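Local coordinates for kinesin-like protein (PDB 5X3E) that probably uses ATP hydrolysis to drive movement along microtubules, as a kinesin-6 motor captured here in the apo state, at residues Asn113-Phe117 with Phe395-Leu399; Ser216-Val222 with Ala259-Val264; Val298-Val304 with Val326-Val332. All blocks are in the same frame, centred on the assembly; numbering follows the deposited sequence.

Contact 1. Residues Asn113-Phe117 with Phe395-Leu399; sequences NSLLF and FKNYL. With SO4 (sulfate ion), chain M.
L115 meets F395 and Y398 because its CG stands anti to the backbone N, which carries both methyls from the strand toward the start of helix 396-399. With CG beside the backbone N in F395 and Y398 (chi1 -55° and -64°), the two rings are presented to L115, F395 offering a face to CD1 and Y398 a face to CB. Different carbons of L115 meet the two rings. CB lies over the Y398 face, 3.7 Å from the ring centroid, in a CH-pi contact. Beside it, L115 CD2 sits 3.7 Å from Y398 CG. CD1 lies 4.1 Å from the F395 centroid, a second CH-pi contact displaced toward the rim.

F117 adds an offset edge-to-face pair: its edge points to the face of F395, the planes stand at 89° and the centroids are 5.6 Å apart. At the other end, N113 CB lies 3.4 Å from Y398 OH, with the amide turned obliquely to the ring. The hydroxyl makes a weak hydrogen bond with Q328 OE1, and N113 OD1 accepts from the backbone N of the same glutamine. F395 holds the N-cap position, and its O receives L399 N at 3.0 Å, the first turn of the short helix.

Strand 114-119 lies between strands 325-333 and 404-411 in the central sheet. L116, on the opposite face from L115, packs on helix 93-109. F395 also touches C330 and V332 and Y398 touches I405, so the helix start covers three adjacent strands.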
loop_
_atom_site.group_PDB
_atom_site.type_symbol
_atom_site.label_atom_id
_atom_site.label_comp_id
_atom_site.label_asym_id
_atom_site.label_seq_id
_atom_site.Cartn_x
_atom_site.Cartn_y
_atom_site.Cartn_z
ATOM N N ASN A 113 -9.195 3.909 -6.975
ATOM C CA ASN A 113 -8.150 3.100 -6.363
ATOM C C ASN A 113 -6.802 3.809 -6.394
ATOM O O ASN A 113 -6.529 4.655 -7.250
ATOM C CB ASN A 113 -8.033 1.744 -7.052
ATOM C CG ASN A 113 -9.276 0.908 -6.881
ATOM O OD1 ASN A 113 -10.045 1.113 -5.942
ATOM N ND2 ASN A 113 -9.470 -0.055 -7.772
ATOM N N SER A 114 -5.948 3.431 -5.444
ATOM C CA SER A 114 -4.648 4.058 -5.275
ATOM C C SER A 114 -3.636 3.004 -4.855
ATOM O O SER A 114 -3.974 2.043 -4.160
ATOM C CB SER A 114 -4.705 5.177 -4.221
ATOM O OG SER A 114 -5.830 6.015 -4.430
ATOM N N LEU A 115 -2.384 3.207 -5.267
ATOM C CA LEU A 115 -1.297 2.283 -4.969
ATOM C C LEU A 115 -0.052 3.073 -4.591
ATOM O O LEU A 115 0.322 4.018 -5.292
ATOM C CB LEU A 115 -1.009 1.374 -6.171
ATOM C CG LEU A 115 0.206 0.447 -6.109
ATOM C CD1 LEU A 115 0.136 -0.469 -4.902
ATOM C CD2 LEU A 115 0.284 -0.372 -7.383
ATOM N N LEU A 116 0.590 2.687 -3.490
ATOM C CA LEU A 116 1.775 3.384 -3.002
ATOM C C LEU A 116 2.854 2.372 -2.642
ATOM O O LEU A 116 2.613 1.465 -1.838
ATOM C CB LEU A 116 1.436 4.262 -1.797
ATOM C CG LEU A 116 2.425 5.344 -1.345
ATOM C CD1 LEU A 116 1.641 6.331 -0.550
ATOM C CD2 LEU A 116 3.571 4.804 -0.496
ATOM N N PHE A 117 4.035 2.527 -3.241
ATOM C CA PHE A 117 5.207 1.716 -2.943
ATOM C C PHE A 117 6.228 2.529 -2.157
ATOM O O PHE A 117 6.387 3.733 -2.378
ATOM C CB PHE A 117 5.903 1.222 -4.214
ATOM C CG PHE A 117 5.067 0.339 -5.083
ATOM C CD1 PHE A 117 4.934 -1.013 -4.799
ATOM C CD2 PHE A 117 4.466 0.846 -6.219
ATOM C CE1 PHE A 117 4.183 -1.837 -5.617
ATOM C CE2 PHE A 117 3.719 0.032 -7.039
ATOM C CZ PHE A 117 3.576 -1.315 -6.739
ATOM N N PHE A 395 -0.764 -6.332 -9.141
ATOM C CA PHE A 395 -1.104 -4.945 -9.436
ATOM C C PHE A 395 -1.286 -4.711 -10.934
ATOM O O PHE A 395 -0.982 -3.631 -11.449
ATOM C CB PHE A 395 -0.046 -4.009 -8.851
ATOM C CG PHE A 395 0.174 -4.212 -7.382
ATOM C CD1 PHE A 395 -0.862 -3.995 -6.480
ATOM C CD2 PHE A 395 1.397 -4.646 -6.901
ATOM C CE1 PHE A 395 -0.680 -4.202 -5.123
ATOM C CE2 PHE A 395 1.589 -4.851 -5.544
ATOM C CZ PHE A 395 0.548 -4.633 -4.656
ATOM N N LYS A 396 -1.798 -5.728 -11.635
ATOM C CA LYS A 396 -2.040 -5.613 -13.069
ATOM C C LYS A 396 -2.934 -4.419 -13.392
ATOM O O LYS A 396 -2.638 -3.647 -14.312
ATOM C CB LYS A 396 -2.650 -6.914 -13.593
ATOM C CG LYS A 396 -3.363 -6.777 -14.925
ATOM C CD LYS A 396 -4.152 -8.030 -15.259
ATOM C CE LYS A 396 -5.476 -7.697 -15.930
ATOM N NZ LYS A 396 -6.373 -8.881 -16.029
ATOM N N ASN A 397 -4.029 -4.252 -12.647
ATOM C CA ASN A 397 -4.973 -3.177 -12.935
ATOM C C ASN A 397 -4.292 -1.815 -12.888
ATOM O O ASN A 397 -4.452 -0.997 -13.801
ATOM C CB ASN A 397 -6.143 -3.236 -11.952
ATOM C CG ASN A 397 -6.851 -4.578 -11.974
ATOM O OD1 ASN A 397 -6.944 -5.263 -10.956
ATOM N ND2 ASN A 397 -7.348 -4.962 -13.142
ATOM N N TYR A 398 -3.527 -1.554 -11.823
ATOM C CA TYR A 398 -2.810 -0.289 -11.703
ATOM C C TYR A 398 -1.805 -0.109 -12.837
ATOM O O TYR A 398 -1.725 0.962 -13.451
ATOM C CB TYR A 398 -2.101 -0.217 -10.347
ATOM C CG TYR A 398 -3.012 -0.205 -9.140
ATOM C CD1 TYR A 398 -3.265 -1.371 -8.428
ATOM C CD2 TYR A 398 -3.618 0.970 -8.708
ATOM C CE1 TYR A 398 -4.096 -1.369 -7.319
ATOM C CE2 TYR A 398 -4.449 0.984 -7.595
ATOM C CZ TYR A 398 -4.682 -0.187 -6.905
ATOM O OH TYR A 398 -5.506 -0.181 -5.802
ATOM N N LEU A 399 -1.013 -1.142 -13.120
ATOM C CA LEU A 399 0.022 -1.029 -14.139
ATOM C C LEU A 399 -0.545 -0.940 -15.551
ATOM O O LEU A 399 0.170 -0.510 -16.464
ATOM C CB LEU A 399 0.982 -2.206 -14.028
ATOM C CG LEU A 399 1.748 -2.164 -12.711
ATOM C CD1 LEU A 399 2.324 -3.512 -12.378
ATOM C CD2 LEU A 399 2.848 -1.127 -12.812
HETATM S S SO4 M . -5.107 -13.344 -14.959
HETATM O O1 SO4 M . -5.571 -13.715 -13.624
HETATM O O2 SO4 M . -4.912 -11.898 -15.053
HETATM O O3 SO4 M . -3.852 -14.039 -15.233
HETATM O O4 SO4 M . -6.096 -13.746 -15.954
#

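Contact 2. Residues Ser216-Val222 with Ala259-Val264. With SO4 (sulfate ion), chain R; SO4 (sulfate ion), chain I; SO4 (sulfate ion), chain C; SO4 (sulfate ion), chain U.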
loop_
_atom_site.group_PDB
_atom_site.type_symbol
_atom_site.label_atom_id
_atom_site.label_comp_id
_atom_site.label_asym_id
_atom_site.label_seq_id
_atom_site.Cartn_x
_atom_site.Cartn_y
_atom_site.Cartn_z
ATOM N N SER A 216 -18.112 0.724 5.293
ATOM C CA SER A 216 -17.383 -0.059 6.279
ATOM C C SER A 216 -15.974 -0.271 5.743
ATOM O O SER A 216 -15.754 -0.277 4.528
ATOM C CB SER A 216 -18.056 -1.410 6.559
ATOM O OG SER A 216 -17.337 -2.123 7.549
ATOM N N VAL A 217 -15.017 -0.447 6.648
ATOM C CA VAL A 217 -13.614 -0.570 6.273
ATOM C C VAL A 217 -13.167 -2.010 6.502
ATOM O O VAL A 217 -13.370 -2.577 7.585
ATOM C CB VAL A 217 -12.725 0.419 7.049
ATOM C CG1 VAL A 217 -11.265 0.251 6.642
ATOM C CG2 VAL A 217 -13.178 1.848 6.790
ATOM N N PHE A 218 -12.565 -2.596 5.479
ATOM C CA PHE A 218 -11.962 -3.915 5.555
ATOM C C PHE A 218 -10.494 -3.779 5.191
ATOM O O PHE A 218 -10.136 -2.970 4.332
ATOM C CB PHE A 218 -12.660 -4.904 4.610
ATOM C CG PHE A 218 -14.061 -5.269 5.029
ATOM C CD1 PHE A 218 -14.311 -6.466 5.686
ATOM C CD2 PHE A 218 -15.127 -4.422 4.759
ATOM C CE1 PHE A 218 -15.599 -6.811 6.071
ATOM C CE2 PHE A 218 -16.417 -4.760 5.144
ATOM C CZ PHE A 218 -16.654 -5.955 5.801
ATOM N N VAL A 219 -9.640 -4.546 5.851
ATOM C CA VAL A 219 -8.226 -4.569 5.511
ATOM C C VAL A 219 -7.827 -5.997 5.183
ATOM O O VAL A 219 -8.315 -6.952 5.800
ATOM C CB VAL A 219 -7.334 -3.991 6.635
ATOM C CG1 VAL A 219 -7.700 -2.539 6.915
ATOM C CG2 VAL A 219 -7.439 -4.826 7.898
ATOM N N THR A 220 -6.963 -6.139 4.186
ATOM C CA THR A 220 -6.236 -7.374 3.953
ATOM C C THR A 220 -4.753 -7.072 4.085
ATOM O O THR A 220 -4.294 -5.990 3.698
ATOM C CB THR A 220 -6.534 -7.983 2.567
ATOM O OG1 THR A 220 -6.203 -7.045 1.536
ATOM C CG2 THR A 220 -8.000 -8.333 2.451
ATOM N N TYR A 221 -4.015 -8.002 4.682
ATOM C CA TYR A 221 -2.571 -7.868 4.816
ATOM C C TYR A 221 -1.929 -9.108 4.219
ATOM O O TYR A 221 -2.149 -10.222 4.709
ATOM C CB TYR A 221 -2.150 -7.679 6.274
ATOM C CG TYR A 221 -0.752 -7.115 6.428
ATOM C CD1 TYR A 221 -0.025 -6.695 5.318
ATOM C CD2 TYR A 221 -0.159 -6.998 7.683
ATOM C CE1 TYR A 221 1.255 -6.174 5.448
ATOM C CE2 TYR A 221 1.122 -6.473 7.825
ATOM C CZ TYR A 221 1.824 -6.063 6.704
ATOM O OH TYR A 221 3.094 -5.543 6.834
ATOM N N VAL A 222 -1.145 -8.914 3.167
ATOM C CA VAL A 222 -0.639 -10.001 2.342
ATOM C C VAL A 222 0.861 -9.829 2.147
ATOM O O VAL A 222 1.362 -8.703 2.052
ATOM C CB VAL A 222 -1.381 -10.049 0.989
ATOM C CG1 VAL A 222 -0.753 -11.027 0.105
ATOM C CG2 VAL A 222 -2.812 -10.502 1.201
ATOM N N ALA A 259 -7.257 -14.982 0.852
ATOM C CA ALA A 259 -6.910 -13.972 1.844
ATOM C C ALA A 259 -8.141 -13.472 2.582
ATOM O O ALA A 259 -9.226 -13.345 2.007
ATOM C CB ALA A 259 -6.196 -12.794 1.185
ATOM N N LYS A 260 -7.952 -13.178 3.864
ATOM C CA LYS A 260 -9.021 -12.804 4.773
ATOM C C LYS A 260 -9.246 -11.294 4.727
ATOM O O LYS A 260 -8.304 -10.516 4.903
ATOM C CB LYS A 260 -8.661 -13.256 6.189
ATOM C CG LYS A 260 -9.821 -13.384 7.142
ATOM C CD LYS A 260 -9.341 -13.862 8.502
ATOM C CE LYS A 260 -10.436 -13.756 9.551
ATOM N NZ LYS A 260 -9.927 -14.157 10.892
ATOM N N ASP A 261 -10.486 -10.884 4.471
ATOM C CA ASP A 261 -10.880 -9.480 4.552
ATOM C C ASP A 261 -11.384 -9.233 5.969
ATOM O O ASP A 261 -12.426 -9.770 6.367
ATOM C CB ASP A 261 -11.958 -9.144 3.523
ATOM C CG ASP A 261 -11.452 -9.193 2.096
ATOM O OD1 ASP A 261 -11.460 -10.284 1.490
ATOM O OD2 ASP A 261 -11.068 -8.129 1.571
ATOM N N VAL A 262 -10.644 -8.432 6.731
ATOM C CA VAL A 262 -10.903 -8.231 8.153
ATOM C C VAL A 262 -11.580 -6.880 8.345
ATOM O O VAL A 262 -11.019 -5.837 7.981
ATOM C CB VAL A 262 -9.608 -8.316 8.976
ATOM C CG1 VAL A 262 -9.897 -8.040 10.440
ATOM C CG2 VAL A 262 -8.940 -9.683 8.800
ATOM N N GLU A 263 -12.777 -6.896 8.923
ATOM C CA GLU A 263 -13.518 -5.667 9.157
ATOM C C GLU A 263 -12.957 -4.940 10.366
ATOM O O GLU A 263 -12.732 -5.545 11.419
ATOM C CB GLU A 263 -15.003 -5.948 9.357
ATOM C CG GLU A 263 -15.844 -4.684 9.379
ATOM C CD GLU A 263 -17.323 -4.976 9.326
ATOM O OE1 GLU A 263 -18.082 -4.084 8.893
ATOM O OE2 GLU A 263 -17.727 -6.098 9.706
ATOM N N VAL A 264 -12.713 -3.644 10.203
ATOM C CA VAL A 264 -12.150 -2.801 11.247
ATOM C C VAL A 264 -13.042 -1.577 11.399
ATOM O O VAL A 264 -13.481 -0.992 10.399
ATOM C CB VAL A 264 -10.693 -2.403 10.935
ATOM C CG1 VAL A 264 -9.780 -3.596 11.154
ATOM C CG2 VAL A 264 -10.560 -1.903 9.500
HETATM S S SO4 R . -12.954 -13.992 4.575
HETATM O O1 SO4 R . -13.564 -13.443 5.786
HETATM O O2 SO4 R . -12.429 -12.902 3.756
HETATM O O3 SO4 R . -11.871 -14.902 4.940
HETATM O O4 SO4 R . -13.958 -14.732 3.812
HETATM S S SO4 I . -14.070 -10.153 10.180
HETATM O O1 SO4 I . -15.375 -10.180 10.836
HETATM O O2 SO4 I . -13.342 -8.970 10.625
HETATM O O3 SO4 I . -13.318 -11.347 10.556
HETATM O O4 SO4 I . -14.253 -10.111 8.729
HETATM S S SO4 C . -7.003 -9.084 -1.498
HETATM O O1 SO4 C . -8.258 -8.525 -2.000
HETATM O O2 SO4 C . -6.068 -8.004 -1.188
HETATM O O3 SO4 C . -6.408 -9.940 -2.515
HETATM O O4 SO4 C . -7.255 -9.876 -0.302
HETATM S S SO4 U . -7.937 -11.494 12.597
HETATM O O1 SO4 U . -8.617 -10.944 13.769
HETATM O O2 SO4 U . -6.870 -10.587 12.183
HETATM O O3 SO4 U . -7.375 -12.805 12.918
HETATM O O4 SO4 U . -8.899 -11.644 11.510
HETATM O O HOH W 1 -5.542 -10.403 4.585
#
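F218 and E263 lie ring against side chain as a non-hydrogen-bonded antiparallel pair in the central sheet of the kinesin motor domain, a P-loop NTPase fold, where short strand 262-264 runs beside strand 213-225. E263 swings CG away from its own N (chi1 -171°) and, extended from there on, lays its aliphatic part over one face of the F218 ring, CG standing 4.1 Å from the centroid. Its carboxylate plane is only 16° from the ring plane. OE2 accepts from C160 N; the modelled bond from S216 OG to OE1 is too short to be trusted in length.

On the opposite face the valines interlock: V264 CG2 lies 3.6 Å from V217 CG1 and 3.9 Å from V219 CG1, and V273 of helix 267-281 packs against this group.

T220 and D261 run side by side, pointing the same way, with T220 CG2 against the carboxylate. D261 OD2 forms a salt bridge with K302. T220 OG1 donates to O2 of a sulfate at 2.9 Å, while D261 N and E263 N bind two other sulfates, all three ions probably from the crystallisation liquor.

The backbones are joined by the reciprocal bonds V219 N to V262 O (2.8 Å) and V262 N to V219 O (2.9 Å); V264 N to V217 O is a single bond beyond them. The short segments cross at 135°, far from straight antiparallel. Where direct pairing ends, one water bridges the backbones, 2.8 Å from Y221 N and 2.8 Å from K260 O.

Contact 3. Residues Val298-Val304 with Val326-Val332; sequences VFTIKLV and VSQLCLV. With SO4 (sulfate ion), chain C.
F299 and L331, I301 and L329, and L303 and S327 face each other as hydrogen-bonded antiparallel pairs, each joined by two backbone bonds. The axes lie 4.6 Å apart at 161°, close to straight antiparallel. Five of the six bonds are of similar length; S327 N to L303 O, at 3.2 Å, is the longest and meets the carbonyl at the sharpest angle (138°). CA-H...O contacts fill in between, among them Q328 CA to I301 O at 3.4 Å.

Apolar contacts occupy both faces. On one, V298 CG1 lies 3.6 Å from C330 SG, and V304 and V326 run alongside, CG2 to CG2 at 4.1 Å. On the other, I301 CD1 reaches L331 CD1 diagonally at 4.3 Å, and this face packs on helix 141-152 through F299, I301 and L329.

Polar side chains gather on the valine face. K302, extended beyond CG, runs alongside Q328, pointing the same way; its nearest atom to the amide N is the CE methylene, 3.7 Å from Q328 NE2. K302 NZ goes on to sulfate O1 at 2.7 Å and is also paired with D261. In T300, OG1 sits beside the backbone N (chi1 -59°), which leaves CG2 on the far side from that N, against the Q328 amide. An alanine in place of Q328 is likely to leave Y398 OH without its weak hydrogen bond to OE1 and to open a gap beside the T300 methyl and the K302 chain.

S327 OG, across from L303 CB, bonds L108 O. The pair is part of the mixed central sheet of the kinesin motor domain, a P-loop NTPase fold, in which helices flank the sheet on both sides.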
loop_
_atom_site.group_PDB
_atom_site.type_symbol
_atom_site.label_atom_id
_atom_site.label_comp_id
_atom_site.label_asym_id
_atom_site.label_seq_id
_atom_site.Cartn_x
_atom_site.Cartn_y
_atom_site.Cartn_z
ATOM N N VAL A 298 1.985 -6.199 1.583
ATOM C CA VAL A 298 0.894 -5.532 0.881
ATOM C C VAL A 298 -0.248 -5.341 1.868
ATOM O O VAL A 298 -0.908 -6.310 2.269
ATOM C CB VAL A 298 0.436 -6.330 -0.348
ATOM C CG1 VAL A 298 -0.668 -5.587 -1.086
ATOM C CG2 VAL A 298 1.621 -6.609 -1.270
ATOM N N PHE A 299 -0.478 -4.098 2.266
ATOM C CA PHE A 299 -1.563 -3.755 3.175
ATOM C C PHE A 299 -2.600 -2.969 2.379
ATOM O O PHE A 299 -2.314 -1.874 1.886
ATOM C CB PHE A 299 -1.040 -2.967 4.371
ATOM C CG PHE A 299 -2.063 -2.757 5.447
ATOM C CD1 PHE A 299 -2.278 -3.720 6.416
ATOM C CD2 PHE A 299 -2.810 -1.590 5.492
ATOM C CE1 PHE A 299 -3.220 -3.526 7.409
ATOM C CE2 PHE A 299 -3.754 -1.391 6.484
ATOM C CZ PHE A 299 -3.959 -2.360 7.444
ATOM N N THR A 300 -3.787 -3.545 2.214
ATOM C CA THR A 300 -4.828 -2.951 1.384
ATOM C C THR A 300 -5.980 -2.483 2.262
ATOM O O THR A 300 -6.583 -3.286 2.983
ATOM C CB THR A 300 -5.327 -3.948 0.342
ATOM O OG1 THR A 300 -4.229 -4.366 -0.480
ATOM C CG2 THR A 300 -6.393 -3.304 -0.528
ATOM N N ILE A 301 -6.288 -1.194 2.184
ATOM C CA ILE A 301 -7.424 -0.597 2.876
ATOM C C ILE A 301 -8.578 -0.516 1.891
ATOM O O ILE A 301 -8.468 0.145 0.852
ATOM C CB ILE A 301 -7.076 0.792 3.434
ATOM C CG1 ILE A 301 -5.797 0.721 4.270
ATOM C CG2 ILE A 301 -8.239 1.339 4.253
ATOM C CD1 ILE A 301 -5.149 2.055 4.521
ATOM N N LYS A 302 -9.672 -1.203 2.202
ATOM C CA LYS A 302 -10.844 -1.242 1.340
ATOM C C LYS A 302 -11.982 -0.452 1.968
ATOM O O LYS A 302 -12.358 -0.696 3.120
ATOM C CB LYS A 302 -11.294 -2.679 1.082
ATOM C CG LYS A 302 -10.242 -3.542 0.430
ATOM C CD LYS A 302 -10.760 -4.952 0.226
ATOM C CE LYS A 302 -9.708 -5.816 -0.450
ATOM N NZ LYS A 302 -10.208 -7.186 -0.725
ATOM N N LEU A 303 -12.540 0.470 1.198
ATOM C CA LEU A 303 -13.714 1.226 1.608
ATOM C C LEU A 303 -14.916 0.612 0.899
ATOM O O LEU A 303 -15.155 0.871 -0.283
ATOM C CB LEU A 303 -13.549 2.706 1.275
ATOM C CG LEU A 303 -14.699 3.614 1.702
ATOM C CD1 LEU A 303 -14.869 3.545 3.202
ATOM C CD2 LEU A 303 -14.451 5.045 1.247
ATOM N N VAL A 304 -15.657 -0.221 1.621
ATOM C CA VAL A 304 -16.831 -0.900 1.080
ATOM C C VAL A 304 -18.039 0.011 1.282
ATOM O O VAL A 304 -18.449 0.269 2.416
ATOM C CB VAL A 304 -17.046 -2.256 1.758
ATOM C CG1 VAL A 304 -18.329 -2.913 1.246
ATOM C CG2 VAL A 304 -15.817 -3.145 1.566
ATOM N N VAL A 326 -16.683 -0.677 -4.086
ATOM C CA VAL A 326 -15.493 -0.895 -3.269
ATOM C C VAL A 326 -14.331 -0.145 -3.901
ATOM O O VAL A 326 -14.049 -0.323 -5.091
ATOM C CB VAL A 326 -15.162 -2.396 -3.131
ATOM C CG1 VAL A 326 -13.874 -2.596 -2.349
ATOM C CG2 VAL A 326 -16.315 -3.150 -2.470
ATOM N N SER A 327 -13.662 0.690 -3.112
ATOM C CA SER A 327 -12.440 1.350 -3.542
ATOM C C SER A 327 -11.292 0.927 -2.634
ATOM O O SER A 327 -11.501 0.535 -1.482
ATOM C CB SER A 327 -12.595 2.880 -3.550
ATOM O OG SER A 327 -12.926 3.369 -2.264
ATOM N N GLN A 328 -10.070 1.018 -3.159
ATOM C CA GLN A 328 -8.885 0.500 -2.488
ATOM C C GLN A 328 -7.799 1.554 -2.367
ATOM O O GLN A 328 -7.530 2.298 -3.316
ATOM C CB GLN A 328 -8.269 -0.674 -3.237
ATOM C CG GLN A 328 -9.056 -1.935 -3.229
ATOM C CD GLN A 328 -8.246 -3.080 -3.789
ATOM O OE1 GLN A 328 -7.152 -2.875 -4.327
ATOM N NE2 GLN A 328 -8.772 -4.291 -3.672
ATOM N N LEU A 329 -7.146 1.575 -1.211
ATOM C CA LEU A 329 -5.858 2.232 -1.052
ATOM C C LEU A 329 -4.874 1.158 -0.618
ATOM O O LEU A 329 -5.032 0.560 0.450
ATOM C CB LEU A 329 -5.924 3.376 -0.038
ATOM C CG LEU A 329 -4.861 4.474 -0.157
ATOM C CD1 LEU A 329 -5.246 5.691 0.662
ATOM C CD2 LEU A 329 -3.503 3.978 0.277
ATOM N N CYS A 330 -3.869 0.917 -1.448
ATOM C CA CYS A 330 -2.953 -0.196 -1.272
ATOM C C CYS A 330 -1.551 0.341 -1.007
ATOM O O CYS A 330 -1.000 1.082 -1.828
ATOM C CB CYS A 330 -2.975 -1.099 -2.504
ATOM S SG CYS A 330 -1.822 -2.454 -2.388
ATOM N N LEU A 331 -0.982 -0.042 0.133
ATOM C CA LEU A 331 0.329 0.415 0.580
ATOM C C LEU A 331 1.275 -0.779 0.586
ATOM O O LEU A 331 1.029 -1.763 1.290
ATOM C CB LEU A 331 0.236 1.037 1.975
ATOM C CG LEU A 331 -0.694 2.246 2.105
ATOM C CD1 LEU A 331 -0.936 2.558 3.565
ATOM C CD2 LEU A 331 -0.106 3.453 1.387
ATOM N N VAL A 332 2.352 -0.689 -0.190
ATOM C CA VAL A 332 3.250 -1.815 -0.428
ATOM C C VAL A 332 4.642 -1.431 0.044
ATOM O O VAL A 332 5.204 -0.426 -0.411
ATOM C CB VAL A 332 3.277 -2.215 -1.910
ATOM C CG1 VAL A 332 4.215 -3.398 -2.126
ATOM C CG2 VAL A 332 1.871 -2.531 -2.388
HETATM S S SO4 C . -7.003 -9.084 -1.498
HETATM O O1 SO4 C . -8.258 -8.525 -2.000
HETATM O O2 SO4 C . -6.068 -8.004 -1.188
HETATM O O3 SO4 C . -6.408 -9.940 -2.515
HETATM O O4 SO4 C . -7.255 -9.876 -0.302
#

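In the fold
From the N terminus, 113-117 comes first and its partner 395-399 last, with 277 residues between them, so contact 1 closes the longest loop and encloses the other two. Within it, contact 2 shuts a loop of 36 residues before contact 3 opens and closes one of 21; these two follow in series and neither crosses the other. All three reach one sheet, and within it the neighbours run in the order 262-264, 213-225, 296-307, 325-333, 114-119, with 404-411 next. Contact 2 joins contact 3 where V222 O lies 2.6 Å from V298 N, and contact 3 joins contact 1 where L116 O lies 2.7 Å from V332 N, both probable hydrogen bonds. Contact 1 adds helix 396-399 against strand 114-119, tying the late part of the chain to the sheet.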